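PDB 5HGC: serpin from Taeniopygia guttata, which binds the steroid cortisol and may inhibit serine-type endopeptidases. Local coordinates for residues Arg211-Phe216 with Arg226-Gly231; Glu255-Trp260 with Leu356-Asp361. All coordinates share one frame; numbering follows the deposited sequence.

Overall arrangement
Contact 1 ties together two neighbouring strands of a hairpin, whereas contact 2 lays helix 254-263 against strand 355-361. The hairpin and strand 355-361 belong to serpin beta-sheet B, with strand 233-240 pairing to both; helix 254-263 packs on that sheet. The contact centres are about 11 Å apart and both touch the bound cortisol. Contact 2 lies nearer the middle of the chain, is wholly buried and purely apolar; contact 1 lies farther out, mixes buried and partly exposed residues, and adds a salt bridge and hydrogen bonds to a smaller apolar contact. Contact 1 grips the steroid's polar side chain, while contact 2 packs against its rings. Tyr229 against Met357 and Tyr215 against Trp260 join the two.

Contact 1: Arg211-Phe216 with Arg226-Gly231; sequences RFDFYF and RLHYNG. With HCY ((11alpha,14beta)-11,17,21-trihydroxypregn-4-ene-3,20-dione), chain B.
The beta hairpin of strands 211-217 and 222-228, part of beta-sheet B in serpins, brings Asp213 beside Arg226 at the cortisol pocket. Arg226 N donates to Asp213 O at 3.0 Å, but the return link is made through a water, which accepts from Asp213 N and donates to Arg226 O. Asp213 N and Arg226 O stand 3.7 Å apart, and the water fills in for the direct bond.

The side chains of Asp213 and Arg226 run alongside each other on one face of the hairpin. In their salt bridge Arg226 NE points almost straight at Asp213 OD2 (2.7 Å), which lies close to the guanidinium plane. NE meets the carboxylate on its anti side and somewhat out of its plane, the two flat groups being turned 60° apart. With NE held by the acid, the two amino ends can face the ligand: NH1 bonds to O4 of cortisol at 2.8 Å and NH2 to its O5 at 2.9 Å. Arginine suits the place because one flat group serves carboxylate and steroid together. Bends at chi2 (-94°) and chi3 (-86°) turn it there. His228 CE1 lies over the rim of one guanidinium face, while Thr234 OG1 bonds to both His228 ND1 and Arg226 NH1.

On the other face of the hairpin the contact is apolar. Phe212 and Leu227 are both buried there, which suits large hydrocarbon side chains; Leu227 CD2 lies 3.4 Å from Phe212 CD1, approaching the ring obliquely.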
loop_
_atom_site.group_PDB
_atom_site.type_symbol
_atom_site.label_atom_id
_atom_site.label_comp_id
_atom_site.label_asym_id
_atom_site.label_seq_id
_atom_site.Cartn_x
_atom_site.Cartn_y
_atom_site.Cartn_z
ATOM N N ARG A 211 -14.598 18.963 -14.029
ATOM C CA ARG A 211 -13.318 18.809 -14.718
ATOM C C ARG A 211 -12.347 17.914 -13.915
ATOM O O ARG A 211 -12.001 18.249 -12.784
ATOM C CB ARG A 211 -12.678 20.174 -15.002
ATOM C CG ARG A 211 -13.457 21.030 -15.983
ATOM C CD ARG A 211 -13.016 22.482 -16.021
ATOM N NE ARG A 211 -11.700 22.543 -16.614
ATOM C CZ ARG A 211 -10.617 23.049 -16.015
ATOM N NH1 ARG A 211 -10.714 23.597 -14.791
ATOM N NH2 ARG A 211 -9.434 23.040 -16.660
ATOM N N PHE A 212 -11.920 16.788 -14.492
ATOM C CA PHE A 212 -10.979 15.903 -13.843
ATOM C C PHE A 212 -9.790 15.584 -14.731
ATOM O O PHE A 212 -9.925 15.531 -15.969
ATOM C CB PHE A 212 -11.689 14.621 -13.478
ATOM C CG PHE A 212 -12.941 14.839 -12.697
ATOM C CD1 PHE A 212 -12.896 15.334 -11.386
ATOM C CD2 PHE A 212 -14.172 14.551 -13.259
ATOM C CE1 PHE A 212 -14.080 15.546 -10.670
ATOM C CE2 PHE A 212 -15.358 14.726 -12.540
ATOM C CZ PHE A 212 -15.322 15.246 -11.251
ATOM N N ASP A 213 -8.641 15.316 -14.108
ATOM C CA ASP A 213 -7.476 14.875 -14.818
ATOM C C ASP A 213 -7.840 13.594 -15.506
ATOM O O ASP A 213 -8.490 12.711 -14.923
ATOM C CB ASP A 213 -6.282 14.736 -13.878
ATOM C CG ASP A 213 -5.714 16.117 -13.442
ATOM O OD1 ASP A 213 -6.296 17.181 -13.794
ATOM O OD2 ASP A 213 -4.687 16.171 -12.732
ATOM N N PHE A 214 -7.489 13.542 -16.784
ATOM C CA PHE A 214 -7.884 12.451 -17.654
ATOM C C PHE A 214 -6.775 12.137 -18.638
ATOM O O PHE A 214 -6.038 13.043 -19.059
ATOM C CB PHE A 214 -9.146 12.842 -18.402
ATOM C CG PHE A 214 -9.562 11.842 -19.421
ATOM C CD1 PHE A 214 -9.046 11.899 -20.760
ATOM C CD2 PHE A 214 -10.456 10.824 -19.079
ATOM C CE1 PHE A 214 -9.387 10.921 -21.698
ATOM C CE2 PHE A 214 -10.831 9.856 -20.032
ATOM C CZ PHE A 214 -10.304 9.893 -21.325
ATOM N N TYR A 215 -6.655 10.862 -19.007
ATOM C CA TYR A 215 -5.776 10.450 -20.093
ATOM C C TYR A 215 -6.198 9.101 -20.566
ATOM O O TYR A 215 -6.552 8.275 -19.737
ATOM C CB TYR A 215 -4.328 10.371 -19.624
ATOM C CG TYR A 215 -3.371 9.883 -20.699
ATOM C CD1 TYR A 215 -3.106 10.658 -21.845
ATOM C CD2 TYR A 215 -2.742 8.631 -20.581
ATOM C CE1 TYR A 215 -2.249 10.200 -22.831
ATOM C CE2 TYR A 215 -1.894 8.186 -21.569
ATOM C CZ TYR A 215 -1.652 8.981 -22.680
ATOM O OH TYR A 215 -0.803 8.527 -23.648
ATOM N N PHE A 216 -6.176 8.877 -21.887
ATOM C CA PHE A 216 -6.416 7.558 -22.472
ATOM C C PHE A 216 -5.095 7.093 -23.039
ATOM O O PHE A 216 -4.550 7.848 -23.813
ATOM C CB PHE A 216 -7.498 7.665 -23.586
ATOM C CG PHE A 216 -7.894 6.319 -24.200
ATOM C CD1 PHE A 216 -8.820 5.453 -23.547
ATOM C CD2 PHE A 216 -7.323 5.872 -25.423
ATOM C CE1 PHE A 216 -9.172 4.180 -24.090
ATOM C CE2 PHE A 216 -7.678 4.619 -25.954
ATOM C CZ PHE A 216 -8.600 3.775 -25.288
ATOM N N ARG A 226 -7.695 10.878 -12.639
ATOM C CA ARG A 226 -7.002 11.192 -11.412
ATOM C C ARG A 226 -7.767 12.217 -10.559
ATOM O O ARG A 226 -8.108 13.293 -11.036
ATOM C CB ARG A 226 -5.594 11.683 -11.723
ATOM C CG ARG A 226 -4.808 12.025 -10.478
ATOM C CD ARG A 226 -4.945 13.507 -10.190
ATOM N NE ARG A 226 -3.932 14.224 -10.959
ATOM C CZ ARG A 226 -2.629 14.136 -10.730
ATOM N NH1 ARG A 226 -2.164 13.380 -9.714
ATOM N NH2 ARG A 226 -1.792 14.781 -11.511
ATOM N N LEU A 227 -7.995 11.876 -9.294
ATOM C CA LEU A 227 -8.793 12.665 -8.360
ATOM C C LEU A 227 -7.908 13.005 -7.200
ATOM O O LEU A 227 -7.232 12.108 -6.687
ATOM C CB LEU A 227 -10.005 11.858 -7.850
ATOM C CG LEU A 227 -11.103 11.501 -8.865
ATOM C CD1 LEU A 227 -12.361 10.974 -8.178
ATOM C CD2 LEU A 227 -11.406 12.750 -9.694
ATOM N N HIS A 228 -7.871 14.273 -6.796
ATOM C CA HIS A 228 -7.083 14.631 -5.624
ATOM C C HIS A 228 -7.869 14.407 -4.370
ATOM O O HIS A 228 -9.098 14.631 -4.307
ATOM C CB HIS A 228 -6.624 16.083 -5.649
ATOM C CG HIS A 228 -5.624 16.362 -6.717
ATOM N ND1 HIS A 228 -4.495 15.584 -6.900
ATOM C CD2 HIS A 228 -5.573 17.327 -7.654
ATOM C CE1 HIS A 228 -3.798 16.057 -7.917
ATOM N NE2 HIS A 228 -4.428 17.117 -8.385
ATOM N N TYR A 229 -7.134 13.974 -3.361
ATOM C CA TYR A 229 -7.581 14.138 -1.980
ATOM C C TYR A 229 -7.213 15.538 -1.432
ATOM O O TYR A 229 -6.226 16.189 -1.890
ATOM C CB TYR A 229 -6.961 13.057 -1.130
ATOM C CG TYR A 229 -7.520 11.651 -1.341
ATOM C CD1 TYR A 229 -8.849 11.339 -1.004
ATOM C CD2 TYR A 229 -6.707 10.625 -1.867
ATOM C CE1 TYR A 229 -9.341 10.043 -1.162
ATOM C CE2 TYR A 229 -7.186 9.336 -2.057
ATOM C CZ TYR A 229 -8.485 9.044 -1.670
ATOM O OH TYR A 229 -8.949 7.764 -1.821
ATOM N N ASN A 230 -7.993 15.998 -0.458
ATOM C CA ASN A 230 -7.550 17.104 0.412
ATOM C C ASN A 230 -6.253 16.696 1.033
ATOM O O ASN A 230 -6.098 15.538 1.449
ATOM C CB ASN A 230 -8.559 17.378 1.520
ATOM C CG ASN A 230 -9.756 18.127 1.010
ATOM O OD1 ASN A 230 -10.885 17.900 1.474
ATOM N ND2 ASN A 230 -9.538 19.024 0.016
ATOM N N GLY A 231 -5.322 17.619 1.101
ATOM C CA GLY A 231 -4.013 17.266 1.600
ATOM C C GLY A 231 -3.151 17.007 0.398
ATOM O O GLY A 231 -3.262 17.678 -0.605
HETATM C C1 HCY B . 7.917 9.377 -11.431
HETATM C C2 HCY B . 9.152 8.526 -11.720
HETATM C C3 HCY B . 9.605 7.755 -10.501
HETATM C C4 HCY B . 8.716 7.608 -9.324
HETATM C C5 HCY B . 7.406 7.853 -9.449
HETATM C C6 HCY B . 6.450 7.271 -8.431
HETATM C C7 HCY B . 5.463 8.357 -7.947
HETATM C C8 HCY B . 4.872 9.263 -9.033
HETATM C C9 HCY B . 5.999 9.816 -9.932
HETATM C C10 HCY B . 6.843 8.698 -10.586
HETATM C C12 HCY B . 4.626 12.048 -10.265
HETATM C C11 HCY B . 5.560 10.985 -10.882
HETATM C C13 HCY B . 3.494 11.400 -9.411
HETATM C C14 HCY B . 4.139 10.433 -8.416
HETATM C C15 HCY B . 3.098 10.230 -7.341
HETATM C C16 HCY B . 2.356 11.556 -7.237
HETATM C C17 HCY B . 2.784 12.401 -8.464
HETATM C C18 HCY B . 2.401 10.695 -10.268
HETATM C C19 HCY B . 6.051 7.715 -11.476
HETATM C C20 HCY B . 1.637 13.188 -9.070
HETATM C C21 HCY B . 1.880 14.549 -9.688
HETATM O O1 HCY B . 10.685 7.200 -10.527
HETATM O O2 HCY B . 4.863 10.319 -11.939
HETATM O O3 HCY B . 3.695 13.438 -8.033
HETATM O O4 HCY B . 0.501 12.738 -9.072
HETATM O O5 HCY B . 1.028 14.549 -10.832
HETATM O O HOH W 1 -8.738 15.809 -11.117
#

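Contact 2: Glu255-Trp260 with Leu356-Asp361; sequences ETIQKW and LMLIFD. With HCY ((11alpha,14beta)-11,17,21-trihydroxypregn-4-ene-3,20-dione), chain B.
Trp260 NE1 donates to Asp217 OD2, a bond that satisfies the indole N-H, while the hydrocarbon edge of the same ring is turned to Leu358. Trp260 CZ3 reaches Leu358 CD1 at 4.3 Å, the methyl lying near the ring plane. One indole face carries Thr256 CG2, 3.4 Å above it and off toward the rim, which probably limits the ring's rotation.

Ile257 makes the largest share of the packing, and its beta-branching lets it serve two directions. CG1, placed beside the backbone N (chi1 -57°), carries CD1 to Leu358 CD1 at 3.6 Å. CG2 instead approaches the Phe360 ring obliquely, 3.9 Å from CZ, and also meets methyl C19 of cortisol at 3.7 Å. Phe360 extends the apolar wall of the steroid pocket: its CB lies 3.5 Å from C15 of the ligand. Gln258 lays its amide against the other end of the steroid, by C1 and C2. Pocket walls made by this helix and beta-sheet B recall the hormone-carrying serpin corticosteroid-binding globulin.

Helix 254-263 crosses the strand at about 81°, their local axes 12.7 Å apart. Strand 355-361 itself runs between strands 233-240 and 366-373, and Leu248 of helix 245-251 packs against both Trp260 and Leu356.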
loop_
_atom_site.group_PDB
_atom_site.type_symbol
_atom_site.label_atom_id
_atom_site.label_comp_id
_atom_site.label_asym_id
_atom_site.label_seq_id
_atom_site.Cartn_x
_atom_site.Cartn_y
_atom_site.Cartn_z
ATOM N N GLU A 255 7.316 3.792 -15.106
ATOM C CA GLU A 255 7.443 4.535 -16.338
ATOM C C GLU A 255 6.031 4.751 -16.910
ATOM O O GLU A 255 5.711 5.882 -17.313
ATOM C CB GLU A 255 8.361 3.798 -17.316
ATOM C CG GLU A 255 9.869 3.853 -17.022
ATOM C CD GLU A 255 10.377 3.009 -15.825
ATOM O OE1 GLU A 255 9.883 1.889 -15.462
ATOM O OE2 GLU A 255 11.342 3.506 -15.229
ATOM N N THR A 256 5.194 3.707 -16.907
ATOM C CA THR A 256 3.777 3.846 -17.225
ATOM C C THR A 256 3.107 4.956 -16.387
ATOM O O THR A 256 2.346 5.789 -16.930
ATOM C CB THR A 256 3.031 2.546 -16.949
ATOM O OG1 THR A 256 3.656 1.473 -17.644
ATOM C CG2 THR A 256 1.602 2.632 -17.428
ATOM N N ILE A 257 3.403 4.982 -15.072
ATOM C CA ILE A 257 2.833 5.999 -14.180
ATOM C C ILE A 257 3.275 7.399 -14.620
ATOM O O ILE A 257 2.428 8.286 -14.713
ATOM C CB ILE A 257 3.109 5.757 -12.667
ATOM C CG1 ILE A 257 2.605 4.367 -12.186
ATOM C CG2 ILE A 257 2.464 6.855 -11.849
ATOM C CD1 ILE A 257 1.118 4.113 -12.419
ATOM N N GLN A 258 4.568 7.568 -14.902
ATOM C CA GLN A 258 5.117 8.856 -15.290
ATOM C C GLN A 258 4.552 9.343 -16.628
ATOM O O GLN A 258 4.285 10.541 -16.780
ATOM C CB GLN A 258 6.643 8.836 -15.376
ATOM C CG GLN A 258 7.202 10.217 -15.707
ATOM C CD GLN A 258 8.467 10.527 -14.952
ATOM O OE1 GLN A 258 9.450 9.729 -14.956
ATOM N NE2 GLN A 258 8.465 11.687 -14.270
ATOM N N LYS A 259 4.399 8.414 -17.576
ATOM C CA LYS A 259 3.705 8.660 -18.833
ATOM C C LYS A 259 2.320 9.255 -18.523
ATOM O O LYS A 259 2.025 10.397 -18.973
ATOM C CB LYS A 259 3.560 7.375 -19.655
ATOM C CG LYS A 259 2.893 7.599 -21.018
ATOM C CD LYS A 259 2.982 6.391 -21.931
ATOM C CE LYS A 259 1.735 5.523 -21.900
ATOM N NZ LYS A 259 1.537 4.897 -23.253
ATOM N N TRP A 260 1.518 8.529 -17.716
ATOM C CA TRP A 260 0.183 9.016 -17.387
ATOM C C TRP A 260 0.182 10.447 -16.819
ATOM O O TRP A 260 -0.512 11.363 -17.325
ATOM C CB TRP A 260 -0.530 8.059 -16.469
ATOM C CG TRP A 260 -0.840 6.711 -17.110
ATOM C CD1 TRP A 260 -0.842 6.403 -18.454
ATOM C CD2 TRP A 260 -1.213 5.504 -16.423
ATOM N NE1 TRP A 260 -1.176 5.069 -18.644
ATOM C CE2 TRP A 260 -1.417 4.494 -17.424
ATOM C CE3 TRP A 260 -1.394 5.174 -15.063
ATOM C CZ2 TRP A 260 -1.805 3.165 -17.107
ATOM C CZ3 TRP A 260 -1.751 3.838 -14.724
ATOM C CH2 TRP A 260 -1.950 2.849 -15.755
ATOM N N LEU A 356 -8.033 -0.573 -11.607
ATOM C CA LEU A 356 -7.038 -0.320 -10.607
ATOM C C LEU A 356 -7.313 0.985 -9.897
ATOM O O LEU A 356 -7.823 1.958 -10.515
ATOM C CB LEU A 356 -5.658 -0.245 -11.230
ATOM C CG LEU A 356 -5.247 -1.398 -12.139
ATOM C CD1 LEU A 356 -3.771 -1.258 -12.468
ATOM C CD2 LEU A 356 -5.515 -2.734 -11.478
ATOM N N MET A 357 -6.997 1.003 -8.590
ATOM C CA MET A 357 -6.923 2.253 -7.841
ATOM C C MET A 357 -5.503 2.414 -7.212
ATOM O O MET A 357 -5.042 1.548 -6.409
ATOM C CB MET A 357 -8.021 2.328 -6.820
ATOM C CG MET A 357 -7.939 3.626 -6.060
ATOM S SD MET A 357 -9.448 3.757 -5.099
ATOM C CE MET A 357 -9.504 5.463 -4.526
ATOM N N LEU A 358 -4.789 3.476 -7.610
ATOM C CA LEU A 358 -3.416 3.662 -7.137
ATOM C C LEU A 358 -3.362 4.980 -6.369
ATOM O O LEU A 358 -3.719 6.044 -6.909
ATOM C CB LEU A 358 -2.397 3.645 -8.272
ATOM C CG LEU A 358 -2.650 2.624 -9.387
ATOM C CD1 LEU A 358 -1.679 2.871 -10.524
ATOM C CD2 LEU A 358 -2.536 1.194 -8.879
ATOM N N ILE A 359 -2.966 4.914 -5.097
ATOM C CA ILE A 359 -3.013 6.106 -4.263
ATOM C C ILE A 359 -1.612 6.491 -3.960
ATOM O O ILE A 359 -0.846 5.654 -3.510
ATOM C CB ILE A 359 -3.822 5.874 -3.007
ATOM C CG1 ILE A 359 -5.248 5.427 -3.413
ATOM C CG2 ILE A 359 -3.807 7.118 -2.153
ATOM C CD1 ILE A 359 -6.150 4.883 -2.302
ATOM N N PHE A 360 -1.276 7.742 -4.241
ATOM C CA PHE A 360 0.078 8.271 -4.017
ATOM C C PHE A 360 0.073 9.499 -3.084
ATOM O O PHE A 360 -0.979 10.224 -2.942
ATOM C CB PHE A 360 0.754 8.712 -5.315
ATOM C CG PHE A 360 0.772 7.667 -6.404
ATOM C CD1 PHE A 360 -0.302 7.573 -7.330
ATOM C CD2 PHE A 360 1.859 6.786 -6.531
ATOM C CE1 PHE A 360 -0.296 6.624 -8.341
ATOM C CE2 PHE A 360 1.858 5.843 -7.547
ATOM C CZ PHE A 360 0.784 5.766 -8.457
ATOM N N ASP A 361 1.242 9.754 -2.476
ATOM C CA ASP A 361 1.477 11.062 -1.865
ATOM C C ASP A 361 2.270 12.008 -2.802
ATOM O O ASP A 361 3.383 11.648 -3.201
ATOM C CB ASP A 361 2.154 10.911 -0.498
ATOM C CG ASP A 361 2.465 12.260 0.162
ATOM O OD1 ASP A 361 1.682 13.239 -0.046
ATOM O OD2 ASP A 361 3.515 12.336 0.877
HETATM C C1 HCY B . 7.917 9.377 -11.431
HETATM C C2 HCY B . 9.152 8.526 -11.720
HETATM C C3 HCY B . 9.605 7.755 -10.501
HETATM C C4 HCY B . 8.716 7.608 -9.324
HETATM C C5 HCY B . 7.406 7.853 -9.449
HETATM C C6 HCY B . 6.450 7.271 -8.431
HETATM C C7 HCY B . 5.463 8.357 -7.947
HETATM C C8 HCY B . 4.872 9.263 -9.033
HETATM C C9 HCY B . 5.999 9.816 -9.932
HETATM C C10 HCY B . 6.843 8.698 -10.586
HETATM C C12 HCY B . 4.626 12.048 -10.265
HETATM C C11 HCY B . 5.560 10.985 -10.882
HETATM C C13 HCY B . 3.494 11.400 -9.411
HETATM C C14 HCY B . 4.139 10.433 -8.416
HETATM C C15 HCY B . 3.098 10.230 -7.341
HETATM C C16 HCY B . 2.356 11.556 -7.237
HETATM C C17 HCY B . 2.784 12.401 -8.464
HETATM C C18 HCY B . 2.401 10.695 -10.268
HETATM C C19 HCY B . 6.051 7.715 -11.476
HETATM C C20 HCY B . 1.637 13.188 -9.070
HETATM C C21 HCY B . 1.880 14.549 -9.688
HETATM O O1 HCY B . 10.685 7.200 -10.527
HETATM O O2 HCY B . 4.863 10.319 -11.939
HETATM O O3 HCY B . 3.695 13.438 -8.033
HETATM O O4 HCY B . 0.501 12.738 -9.072
HETATM O O5 HCY B . 1.028 14.549 -10.832
#